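Local coordinates for secreted effector protein SopD (PDB 5CPC) that acts as a type III secreted effector that alters host cell physiology and, together with SopB, promotes membrane fission and macropinosome formation during invasion, at residues 167-172 with 257-262; 155-158 with 163-166; 148-153 with 248-253; 123-128 with 134-139. All blocks are in the same frame, centred on the assembly; numbering follows the deposited sequence.

Interaction 1 (167-172 with 257-262); sequences ESISTL and YSPFSE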
loop_
_atom_site.group_PDB
_atom_site.type_symbol
_atom_site.label_atom_id
_atom_site.label_comp_id
_atom_site.label_asym_id
_atom_site.label_seq_id
_atom_site.Cartn_x
_atom_site.Cartn_y
_atom_site.Cartn_z
ATOM N N GLU A 167 13.703 -15.433 -1.046
ATOM C CA GLU A 167 14.816 -14.469 -0.979
ATOM C C GLU A 167 14.834 -13.488 0.246
ATOM O O GLU A 167 15.629 -13.650 1.193
ATOM C CB GLU A 167 14.802 -13.640 -2.262
ATOM C CG GLU A 167 16.039 -12.794 -2.467
ATOM C CD GLU A 167 16.344 -12.615 -3.931
ATOM O OE1 GLU A 167 17.447 -12.127 -4.245
ATOM O OE2 GLU A 167 15.492 -12.996 -4.766
ATOM N N SER A 168 13.983 -12.463 0.214
ATOM C CA SER A 168 13.924 -11.456 1.294
ATOM C C SER A 168 12.605 -10.663 1.222
ATOM O O SER A 168 11.949 -10.701 0.191
ATOM C CB SER A 168 15.076 -10.488 1.108
ATOM O OG SER A 168 14.872 -9.762 -0.087
ATOM N N ILE A 169 12.257 -9.899 2.262
ATOM C CA ILE A 169 11.073 -9.011 2.197
ATOM C C ILE A 169 11.201 -7.968 1.106
ATOM O O ILE A 169 10.212 -7.660 0.422
ATOM C CB ILE A 169 10.746 -8.273 3.544
ATOM C CG1 ILE A 169 11.084 -9.163 4.753
ATOM C CG2 ILE A 169 9.245 -7.860 3.582
ATOM C CD1 ILE A 169 10.310 -8.887 6.105
ATOM N N SER A 170 12.416 -7.421 0.955
ATOM C CA SER A 170 12.661 -6.343 0.024
ATOM C C SER A 170 12.379 -6.824 -1.377
ATOM O O SER A 170 11.928 -6.035 -2.201
ATOM C CB SER A 170 14.130 -5.792 0.096
ATOM O OG SER A 170 14.812 -6.298 1.236
ATOM N N THR A 171 12.676 -8.098 -1.672
ATOM C CA THR A 171 12.410 -8.650 -3.028
ATOM C C THR A 171 10.929 -8.795 -3.306
ATOM O O THR A 171 10.482 -8.439 -4.386
ATOM C CB THR A 171 13.125 -9.981 -3.322
ATOM O OG1 THR A 171 14.535 -9.809 -3.150
ATOM C CG2 THR A 171 12.872 -10.412 -4.755
ATOM N N LEU A 172 10.170 -9.299 -2.330
ATOM C CA LEU A 172 8.684 -9.220 -2.374
ATOM C C LEU A 172 8.200 -7.778 -2.571
ATOM O O LEU A 172 7.427 -7.489 -3.480
ATOM C CB LEU A 172 8.100 -9.740 -1.049
ATOM C CG LEU A 172 6.572 -9.666 -0.948
ATOM C CD1 LEU A 172 5.917 -10.197 -2.199
ATOM C CD2 LEU A 172 6.086 -10.391 0.286
ATOM N N TYR A 257 5.482 -3.371 5.965
ATOM C CA TYR A 257 4.815 -4.638 6.260
ATOM C C TYR A 257 5.782 -5.814 6.216
ATOM O O TYR A 257 6.461 -5.975 5.223
ATOM C CB TYR A 257 3.711 -4.844 5.211
ATOM C CG TYR A 257 3.118 -6.234 5.126
ATOM C CD1 TYR A 257 2.201 -6.696 6.095
ATOM C CD2 TYR A 257 3.433 -7.074 4.061
ATOM C CE1 TYR A 257 1.645 -7.960 6.010
ATOM C CE2 TYR A 257 2.908 -8.365 3.982
ATOM C CZ TYR A 257 2.007 -8.787 4.956
ATOM O OH TYR A 257 1.451 -10.017 4.839
ATOM N N SER A 258 5.834 -6.614 7.282
ATOM C CA SER A 258 6.420 -7.970 7.215
ATOM C C SER A 258 5.363 -9.055 7.482
ATOM O O SER A 258 4.672 -9.008 8.523
ATOM C CB SER A 258 7.546 -8.138 8.224
ATOM O OG SER A 258 7.567 -9.471 8.734
ATOM N N PRO A 259 5.260 -10.043 6.566
ATOM C CA PRO A 259 4.304 -11.132 6.685
ATOM C C PRO A 259 4.701 -12.142 7.736
ATOM O O PRO A 259 3.858 -12.969 8.147
ATOM C CB PRO A 259 4.363 -11.790 5.305
ATOM C CG PRO A 259 5.784 -11.597 4.889
ATOM C CD PRO A 259 6.046 -10.165 5.326
ATOM N N PHE A 260 5.970 -12.095 8.150
ATOM C CA PHE A 260 6.528 -13.046 9.116
ATOM C C PHE A 260 5.867 -12.897 10.453
ATOM O O PHE A 260 5.821 -11.808 11.021
ATOM C CB PHE A 260 8.062 -12.892 9.271
ATOM C CG PHE A 260 8.808 -13.215 8.030
ATOM C CD1 PHE A 260 9.598 -12.272 7.419
ATOM C CD2 PHE A 260 8.665 -14.459 7.434
ATOM C CE1 PHE A 260 10.262 -12.564 6.252
ATOM C CE2 PHE A 260 9.310 -14.756 6.268
ATOM C CZ PHE A 260 10.119 -13.808 5.674
ATOM N N SER A 261 5.402 -14.016 10.974
ATOM C CA SER A 261 4.562 -14.003 12.131
ATOM C C SER A 261 5.233 -13.523 13.404
ATOM O O SER A 261 4.563 -13.030 14.322
ATOM C CB SER A 261 4.055 -15.405 12.362
ATOM O OG SER A 261 3.934 -15.599 13.749
ATOM N N GLU A 262 6.547 -13.719 13.464
ATOM C CA GLU A 262 7.312 -13.633 14.715
ATOM C C GLU A 262 7.631 -12.198 15.151
ATOM O O GLU A 262 7.775 -11.916 16.354
ATOM C CB GLU A 262 8.589 -14.490 14.620
ATOM C CG GLU A 262 9.005 -15.244 15.923
ATOM C CD GLU A 262 7.830 -15.806 16.751
ATOM O OE1 GLU A 262 7.684 -17.057 16.848
ATOM O OE2 GLU A 262 7.060 -14.993 17.321
#
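Ile169, in the first turn of helix 169-177, is pressed into the loop 257-262, where Phe260 and Pro259 bury the most surface against it and Ser258 comes closest. Its two branches divide the work. CG1 sits beside the backbone N, though its chi1 of -34° is well away from a staggered value, and it carries CD1 to the edge of the Phe260 ring, near the ring plane, 3.7 Å from CE1. The same methyl rests against Ser258, with Ile169 CD1 3.6 Å from Ser258 CB. The isoleucine and the phenylalanine lie alongside one another, pointing opposite ways, and the aliphatic chain runs along the rim of the ring instead of over a face. The other branch, CG2, reaches the backbone: Ile169 CG2 lies 3.7 Å from Tyr257 O and 4.3 Å from Pro259 CD. Beyond the contact, Leu165 of helix 163-167 packs on both Pro259 and Phe260, and Asn129 donates to Ser258 O. Within the loop, Phe260 N makes a weak hydrogen bond to Ser258 OG, 3.1 Å long and bent to 133°. This is consistent with an ST turn in the loop between helices 248-256 and 264-283, docked against the start of a helix whose N-cap is Ser168.

Interaction 2 (155-158 with 163-166); sequences GSKM and ELLQ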
loop_
_atom_site.group_PDB
_atom_site.type_symbol
_atom_site.label_atom_id
_atom_site.label_comp_id
_atom_site.label_asym_id
_atom_site.label_seq_id
_atom_site.Cartn_x
_atom_site.Cartn_y
_atom_site.Cartn_z
ATOM N N GLY A 155 -1.050 -10.234 -2.070
ATOM C CA GLY A 155 -1.606 -11.564 -1.942
ATOM C C GLY A 155 -1.269 -12.348 -3.176
ATOM O O GLY A 155 -0.773 -13.448 -3.075
ATOM N N SER A 156 -1.464 -11.753 -4.331
ATOM C CA SER A 156 -1.121 -12.421 -5.552
ATOM C C SER A 156 0.382 -12.719 -5.755
ATOM O O SER A 156 0.716 -13.713 -6.410
ATOM C CB SER A 156 -1.658 -11.639 -6.696
ATOM O OG SER A 156 -1.097 -12.052 -7.921
ATOM N N LYS A 157 1.288 -11.908 -5.178
ATOM C CA LYS A 157 2.718 -12.176 -5.341
ATOM C C LYS A 157 3.102 -13.291 -4.429
ATOM O O LYS A 157 3.908 -14.145 -4.807
ATOM C CB LYS A 157 3.588 -10.952 -5.065
ATOM C CG LYS A 157 3.305 -9.803 -6.005
ATOM C CD LYS A 157 3.683 -10.125 -7.430
ATOM C CE LYS A 157 3.483 -8.878 -8.253
ATOM N NZ LYS A 157 4.045 -9.000 -9.609
ATOM N N MET A 158 2.495 -13.319 -3.245
ATOM C CA MET A 158 2.853 -14.281 -2.277
ATOM C C MET A 158 2.275 -15.670 -2.632
ATOM O O MET A 158 2.777 -16.666 -2.121
ATOM C CB MET A 158 2.365 -13.861 -0.919
ATOM C CG MET A 158 3.207 -12.791 -0.212
ATOM S SD MET A 158 2.431 -12.551 1.410
ATOM C CE MET A 158 3.856 -12.256 2.369
ATOM N N GLU A 163 8.784 -17.624 -4.438
ATOM C CA GLU A 163 10.234 -17.515 -4.587
ATOM C C GLU A 163 10.607 -16.101 -4.166
ATOM O O GLU A 163 11.654 -15.913 -3.533
ATOM C CB GLU A 163 10.691 -17.835 -6.032
ATOM C CG GLU A 163 10.182 -16.895 -7.210
ATOM C CD GLU A 163 8.763 -17.293 -7.777
ATOM O OE1 GLU A 163 8.379 -16.772 -8.871
ATOM O OE2 GLU A 163 8.024 -18.119 -7.154
ATOM N N LEU A 164 9.731 -15.121 -4.475
ATOM C CA LEU A 164 10.029 -13.700 -4.201
ATOM C C LEU A 164 10.435 -13.475 -2.774
ATOM O O LEU A 164 11.447 -12.863 -2.563
ATOM C CB LEU A 164 8.880 -12.727 -4.540
ATOM C CG LEU A 164 8.694 -12.411 -6.017
ATOM C CD1 LEU A 164 7.507 -11.479 -6.219
ATOM C CD2 LEU A 164 9.983 -11.842 -6.675
ATOM N N LEU A 165 9.634 -13.924 -1.806
ATOM C CA LEU A 165 9.928 -13.644 -0.388
ATOM C C LEU A 165 10.899 -14.665 0.227
ATOM O O LEU A 165 11.452 -14.448 1.323
ATOM C CB LEU A 165 8.628 -13.619 0.426
ATOM C CG LEU A 165 8.664 -13.602 1.960
ATOM C CD1 LEU A 165 8.622 -12.194 2.490
ATOM C CD2 LEU A 165 7.517 -14.415 2.558
ATOM N N GLN A 166 11.023 -15.809 -0.455
ATOM C CA GLN A 166 11.963 -16.836 -0.095
ATOM C C GLN A 166 13.371 -16.262 -0.069
ATOM O O GLN A 166 14.123 -16.565 0.816
ATOM C CB GLN A 166 11.859 -17.961 -1.099
ATOM C CG GLN A 166 11.743 -19.341 -0.468
ATOM C CD GLN A 166 11.675 -20.441 -1.515
ATOM O OE1 GLN A 166 12.634 -20.654 -2.320
ATOM N NE2 GLN A 166 10.534 -21.166 -1.512
#
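Met158 and Leu165 meet through their terminal methyls, Met158 CE lying 4.3 Å from Leu165 CD2, and this is the more enclosed half of the contact. The methionine is extended to its sulfur (chi2 -177°), with the last torsion (chi3 145°) turning CE toward the leucine, although its CB does not start out in that direction. The leucine comes from the other side, its CB directed at helix 141-160. Here the CA atoms of Met158 and Leu165 are 7.4 Å apart, the nearest pair of the two segments. Both side chains also touch Pro259, and Met158 packs on Leu172 and Val75 as well, so a layer from other parts of the fold closes over this half.

The other half is no wider, but more polar and less enclosed. Leu164 CD1 stands 4.1 Å from Lys157 CB, touching the root of the lysine and not its tail. Lys157 bends at chi2 (-66°), and its ammonium group makes a long, weak ion pair with Glu175 of helix 169-177. Leu164 is flanked by Thr171 and Glu175 of that same helix. In the link itself, His161 ND1 is hydrogen-bonded to Glu163 OE1. The arrangement is that of two successive helices joined by a very short link, the long helix 141-160 and the short helix 163-167, packed through their side chains.

Interaction 3 (148-153 with 248-253); sequences LQICEV and PCISYL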
loop_
_atom_site.group_PDB
_atom_site.type_symbol
_atom_site.label_atom_id
_atom_site.label_comp_id
_atom_site.label_asym_id
_atom_site.label_seq_id
_atom_site.Cartn_x
_atom_site.Cartn_y
_atom_site.Cartn_z
ATOM N N LEU A 148 -7.018 -2.041 -0.103
ATOM C CA LEU A 148 -7.472 -3.370 -0.467
ATOM C C LEU A 148 -6.782 -3.784 -1.780
ATOM O O LEU A 148 -6.527 -4.963 -2.006
ATOM C CB LEU A 148 -8.989 -3.310 -0.663
ATOM C CG LEU A 148 -9.915 -4.198 0.163
ATOM C CD1 LEU A 148 -9.377 -4.877 1.524
ATOM C CD2 LEU A 148 -11.285 -3.490 0.368
ATOM N N GLN A 149 -6.526 -2.807 -2.645
ATOM C CA GLN A 149 -5.898 -3.038 -3.960
ATOM C C GLN A 149 -4.467 -3.493 -3.735
ATOM O O GLN A 149 -3.986 -4.391 -4.448
ATOM C CB GLN A 149 -5.881 -1.812 -4.868
ATOM C CG GLN A 149 -7.230 -1.391 -5.475
ATOM C CD GLN A 149 -7.045 -0.155 -6.350
ATOM O OE1 GLN A 149 -6.513 -0.240 -7.465
ATOM N NE2 GLN A 149 -7.406 0.995 -5.824
ATOM N N ILE A 150 -3.839 -2.924 -2.710
ATOM C CA ILE A 150 -2.467 -3.269 -2.393
ATOM C C ILE A 150 -2.481 -4.669 -1.792
ATOM O O ILE A 150 -1.564 -5.443 -2.041
ATOM C CB ILE A 150 -1.845 -2.245 -1.403
ATOM C CG1 ILE A 150 -1.689 -0.869 -2.102
ATOM C CG2 ILE A 150 -0.497 -2.732 -0.781
ATOM C CD1 ILE A 150 -1.740 0.319 -1.107
ATOM N N CYS A 151 -3.489 -4.949 -0.971
ATOM C CA CYS A 151 -3.710 -6.281 -0.433
ATOM C C CYS A 151 -3.788 -7.299 -1.563
ATOM O O CYS A 151 -3.138 -8.302 -1.454
ATOM C CB CYS A 151 -4.954 -6.351 0.498
ATOM S SG CYS A 151 -4.619 -5.616 2.141
ATOM N N GLU A 152 -4.551 -7.045 -2.631
ATOM C CA GLU A 152 -4.671 -7.987 -3.740
ATOM C C GLU A 152 -3.292 -8.292 -4.322
ATOM O O GLU A 152 -2.966 -9.472 -4.575
ATOM C CB GLU A 152 -5.514 -7.473 -4.891
ATOM C CG GLU A 152 -6.724 -6.690 -4.418
ATOM C CD GLU A 152 -7.819 -6.518 -5.461
ATOM O OE1 GLU A 152 -8.985 -6.263 -5.018
ATOM O OE2 GLU A 152 -7.517 -6.676 -6.674
ATOM N N VAL A 153 -2.501 -7.237 -4.549
ATOM C CA VAL A 153 -1.279 -7.379 -5.284
ATOM C C VAL A 153 -0.319 -8.181 -4.443
ATOM O O VAL A 153 0.292 -9.147 -4.936
ATOM C CB VAL A 153 -0.731 -5.993 -5.766
ATOM C CG1 VAL A 153 0.752 -6.085 -6.193
ATOM C CG2 VAL A 153 -1.542 -5.543 -6.922
ATOM N N PRO A 248 -1.510 6.152 7.352
ATOM C CA PRO A 248 -0.463 5.253 7.881
ATOM C C PRO A 248 -0.671 3.737 7.560
ATOM O O PRO A 248 0.316 2.981 7.443
ATOM C CB PRO A 248 -0.532 5.450 9.416
ATOM C CG PRO A 248 -1.501 6.615 9.674
ATOM C CD PRO A 248 -2.244 6.913 8.393
ATOM N N CYS A 249 -1.906 3.250 7.459
ATOM C CA CYS A 249 -2.045 1.815 7.000
ATOM C C CYS A 249 -1.500 1.600 5.574
ATOM O O CYS A 249 -0.931 0.535 5.267
ATOM C CB CYS A 249 -3.476 1.322 7.073
ATOM S SG CYS A 249 -4.055 1.257 8.746
ATOM N N ILE A 250 -1.665 2.609 4.708
ATOM C CA ILE A 250 -1.261 2.454 3.329
ATOM C C ILE A 250 0.246 2.580 3.266
ATOM O O ILE A 250 0.935 1.691 2.735
ATOM C CB ILE A 250 -2.048 3.368 2.400
ATOM C CG1 ILE A 250 -3.481 2.816 2.226
ATOM C CG2 ILE A 250 -1.336 3.478 1.016
ATOM C CD1 ILE A 250 -4.463 3.797 1.619
ATOM N N SER A 251 0.813 3.619 3.866
ATOM C CA SER A 251 2.275 3.618 3.914
ATOM C C SER A 251 2.908 2.395 4.636
ATOM O O SER A 251 3.988 1.897 4.236
ATOM C CB SER A 251 2.838 5.012 4.306
ATOM O OG SER A 251 2.732 5.314 5.638
ATOM N N TYR A 252 2.252 1.876 5.680
ATOM C CA TYR A 252 2.771 0.725 6.390
ATOM C C TYR A 252 2.791 -0.468 5.465
ATOM O O TYR A 252 3.799 -1.192 5.383
ATOM C CB TYR A 252 1.884 0.357 7.612
ATOM C CG TYR A 252 2.075 -1.068 8.085
ATOM C CD1 TYR A 252 3.225 -1.433 8.797
ATOM C CD2 TYR A 252 1.153 -2.074 7.760
ATOM C CE1 TYR A 252 3.446 -2.746 9.197
ATOM C CE2 TYR A 252 1.373 -3.414 8.163
ATOM C CZ TYR A 252 2.538 -3.725 8.883
ATOM O OH TYR A 252 2.783 -5.008 9.308
ATOM N N LEU A 253 1.654 -0.698 4.816
ATOM C CA LEU A 253 1.531 -1.867 3.979
ATOM C C LEU A 253 2.451 -1.822 2.754
ATOM O O LEU A 253 2.999 -2.889 2.354
ATOM C CB LEU A 253 0.069 -2.137 3.614
ATOM C CG LEU A 253 -0.383 -3.447 3.013
ATOM C CD1 LEU A 253 -0.348 -4.621 4.006
ATOM C CD2 LEU A 253 -1.759 -3.229 2.509
#
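Flat groups play no part where Ile150 and Cys151 meet Ile250 and Leu253; the contact is wholly aliphatic carbon and sulfur, with no ring face or edge offered across it. Ile150 carries most of it, one branch to each partner. With CG2 anti to the backbone N and CG1 beside it (chi1 -67°), CG2 reaches Leu253, its methyl 3.6 Å from Leu253 CD2, while CD1 goes the other way and ends 3.8 Å from Ile250 CG2. The two isoleucines lie roughly perpendicular, whereas Ile150 and Leu253 run antiparallel, side by side. Leu253 CD2 is held from a second quarter by Cys151 SG, at 3.7 Å, so this one methyl is gripped by two consecutive residues of helix 141-160. All four side chains are buried. The segments run nearly parallel, 17° apart, with their axes 10.5 Å apart at closest approach. Ile182 of helix 180-190 packs on Ile150, while Leu253 also meets Phe147 and Ile154 of helix 141-160 and Leu128. On another side of helix 248-256, Pro248 and Ser251 lean on helix 264-283. The centre of the contact lies about 3 Å from the centre of the chain, among these helices.

Interaction 4 (123-128 with 134-139); sequences NIKDIL and AVIESM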
loop_
_atom_site.group_PDB
_atom_site.type_symbol
_atom_site.label_atom_id
_atom_site.label_comp_id
_atom_site.label_asym_id
_atom_site.label_seq_id
_atom_site.Cartn_x
_atom_site.Cartn_y
_atom_site.Cartn_z
ATOM N N ASN A 123 -10.138 -9.696 10.183
ATOM C CA ASN A 123 -9.750 -8.575 11.036
ATOM C C ASN A 123 -8.639 -7.879 10.271
ATOM O O ASN A 123 -7.759 -8.537 9.659
ATOM C CB ASN A 123 -9.099 -8.981 12.377
ATOM C CG ASN A 123 -10.018 -9.681 13.302
ATOM O OD1 ASN A 123 -11.229 -9.422 13.351
ATOM N ND2 ASN A 123 -9.454 -10.606 14.070
ATOM N N ILE A 124 -8.660 -6.560 10.332
ATOM C CA ILE A 124 -7.630 -5.737 9.690
ATOM C C ILE A 124 -6.279 -5.843 10.423
ATOM O O ILE A 124 -5.219 -5.743 9.821
ATOM C CB ILE A 124 -8.098 -4.247 9.584
ATOM C CG1 ILE A 124 -6.989 -3.382 8.970
ATOM C CG2 ILE A 124 -8.571 -3.735 10.966
ATOM C CD1 ILE A 124 -7.463 -2.324 8.001
ATOM N N LYS A 125 -6.320 -6.034 11.725
ATOM C CA LYS A 125 -5.105 -6.287 12.463
ATOM C C LYS A 125 -4.442 -7.625 12.109
ATOM O O LYS A 125 -3.230 -7.717 12.181
ATOM C CB LYS A 125 -5.371 -6.190 13.938
ATOM C CG LYS A 125 -5.910 -4.808 14.282
ATOM C CD LYS A 125 -6.203 -4.681 15.773
ATOM C CE LYS A 125 -7.096 -3.484 16.029
ATOM N NZ LYS A 125 -7.145 -3.286 17.479
ATOM N N ASP A 126 -5.233 -8.631 11.727
ATOM C CA ASP A 126 -4.693 -9.886 11.219
ATOM C C ASP A 126 -4.146 -9.737 9.805
ATOM O O ASP A 126 -3.063 -10.233 9.541
ATOM C CB ASP A 126 -5.722 -11.039 11.303
ATOM C CG ASP A 126 -6.085 -11.416 12.754
ATOM O OD1 ASP A 126 -5.357 -10.998 13.672
ATOM O OD2 ASP A 126 -7.100 -12.131 12.965
ATOM N N ILE A 127 -4.849 -9.020 8.922
ATOM C CA ILE A 127 -4.345 -8.697 7.577
ATOM C C ILE A 127 -3.023 -7.952 7.644
ATOM O O ILE A 127 -2.128 -8.218 6.863
ATOM C CB ILE A 127 -5.308 -7.787 6.777
ATOM C CG1 ILE A 127 -6.342 -8.596 6.044
ATOM C CG2 ILE A 127 -4.528 -6.960 5.711
ATOM C CD1 ILE A 127 -7.565 -7.819 5.655
ATOM N N LEU A 128 -2.920 -6.993 8.565
ATOM C CA LEU A 128 -1.707 -6.202 8.710
ATOM C C LEU A 128 -0.577 -6.900 9.483
ATOM O O LEU A 128 0.538 -6.367 9.567
ATOM C CB LEU A 128 -2.000 -4.822 9.369
ATOM C CG LEU A 128 -2.854 -3.834 8.546
ATOM C CD1 LEU A 128 -3.009 -2.529 9.289
ATOM C CD2 LEU A 128 -2.263 -3.629 7.138
ATOM N N ALA A 134 -2.960 -2.677 19.006
ATOM C CA ALA A 134 -2.351 -1.639 18.221
ATOM C C ALA A 134 -3.438 -0.743 17.650
ATOM O O ALA A 134 -4.482 -1.240 17.227
ATOM C CB ALA A 134 -1.523 -2.230 17.129
ATOM N N VAL A 135 -3.188 0.575 17.648
ATOM C CA VAL A 135 -4.203 1.531 17.211
ATOM C C VAL A 135 -4.208 1.629 15.704
ATOM O O VAL A 135 -3.172 1.879 15.094
ATOM C CB VAL A 135 -3.982 2.937 17.814
ATOM C CG1 VAL A 135 -5.024 3.947 17.264
ATOM C CG2 VAL A 135 -3.974 2.910 19.364
ATOM N N ILE A 136 -5.367 1.437 15.096
ATOM C CA ILE A 136 -5.519 1.688 13.680
ATOM C C ILE A 136 -6.352 2.945 13.526
ATOM O O ILE A 136 -7.464 3.004 14.084
ATOM C CB ILE A 136 -6.254 0.535 12.981
ATOM C CG1 ILE A 136 -6.726 0.962 11.578
ATOM C CG2 ILE A 136 -7.430 0.014 13.828
ATOM C CD1 ILE A 136 -8.156 0.495 11.188
ATOM N N GLU A 137 -5.824 3.942 12.809
ATOM C CA GLU A 137 -6.578 5.153 12.439
ATOM C C GLU A 137 -7.617 4.872 11.337
ATOM O O GLU A 137 -7.373 4.088 10.442
ATOM C CB GLU A 137 -5.623 6.262 11.959
ATOM C CG GLU A 137 -4.698 6.906 13.029
ATOM C CD GLU A 137 -5.421 7.439 14.268
ATOM O OE1 GLU A 137 -4.870 7.298 15.384
ATOM O OE2 GLU A 137 -6.534 7.991 14.137
ATOM N N SER A 138 -8.768 5.517 11.341
ATOM C CA SER A 138 -9.744 5.104 10.322
ATOM C C SER A 138 -9.439 5.628 8.913
ATOM O O SER A 138 -8.732 6.624 8.752
ATOM C CB SER A 138 -11.211 5.266 10.780
ATOM O OG SER A 138 -11.722 6.551 10.501
ATOM N N MET A 139 -9.862 4.895 7.883
ATOM C CA MET A 139 -9.663 5.367 6.491
ATOM C C MET A 139 -10.922 5.848 5.800
ATOM O O MET A 139 -12.005 5.321 6.016
ATOM C CB MET A 139 -8.919 4.365 5.572
ATOM C CG MET A 139 -8.697 3.005 6.076
ATOM S SD MET A 139 -7.297 2.087 5.298
ATOM C CE MET A 139 -7.234 0.770 6.534
#
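Lys125 stretches from the short helix 124-127 toward Ala134 and Ile136. Its CB points at the loop and CG sits beside the backbone N; from there the chain is fully extended (chi2 180°). CD draws to 4.1 Å from Ala134 O. CE comes closer to that oxygen and passes Ile136 at a slant, Lys125 CE lying 4.1 Å from Ile136 CG2. At the tip, Lys125 NZ gives a weak hydrogen bond of 3.4 Å to Ala134 O, but its stronger partner is Asp132 O, so the ammonium group bridges two backbone carbonyls of the connecting loop. That loop turns the chain back from helix 124-127, which follows the last strand of the three-stranded antiparallel sheet, and leads it into helix 141-160. Alongside the lysine, Ile124 supplies the apolar layer: Ile124 CG2 lies 4.3 Å from Ile136 CD1, and its other branch meets Met139 tip to tip. There Ile124 CD1 and Met139 CE are only 3.4 Å apart, tighter than usual for two methyls, and Met139 is nearly eclipsed at chi1 (10°). Behind this pair, Ile124 packs on Phe147 of helix 141-160, and Met139 on Cys249 of helix 248-256.

Going from the N terminus, interaction 4 comes first and closes a short loop between helix 124-127 and the chain leading to helix 141-160. Interaction 3 then opens on that helix and does not close until helix 248-256. Within this span interaction 2 shuts the small turn between helices 141-160 and 163-167. Interaction 1 opens next, at 167-172, and closes at 257-262, beyond the end of interaction 3, so these two cross. Interaction 4 is in series with all the others but joins interaction 3 in space, where Tyr252 OH bonds to Leu128 O. Interactions 1 and 2 pack together on one side of the chain, where the loop after helix 248-256 meets the pair of helices that interaction 2 joins.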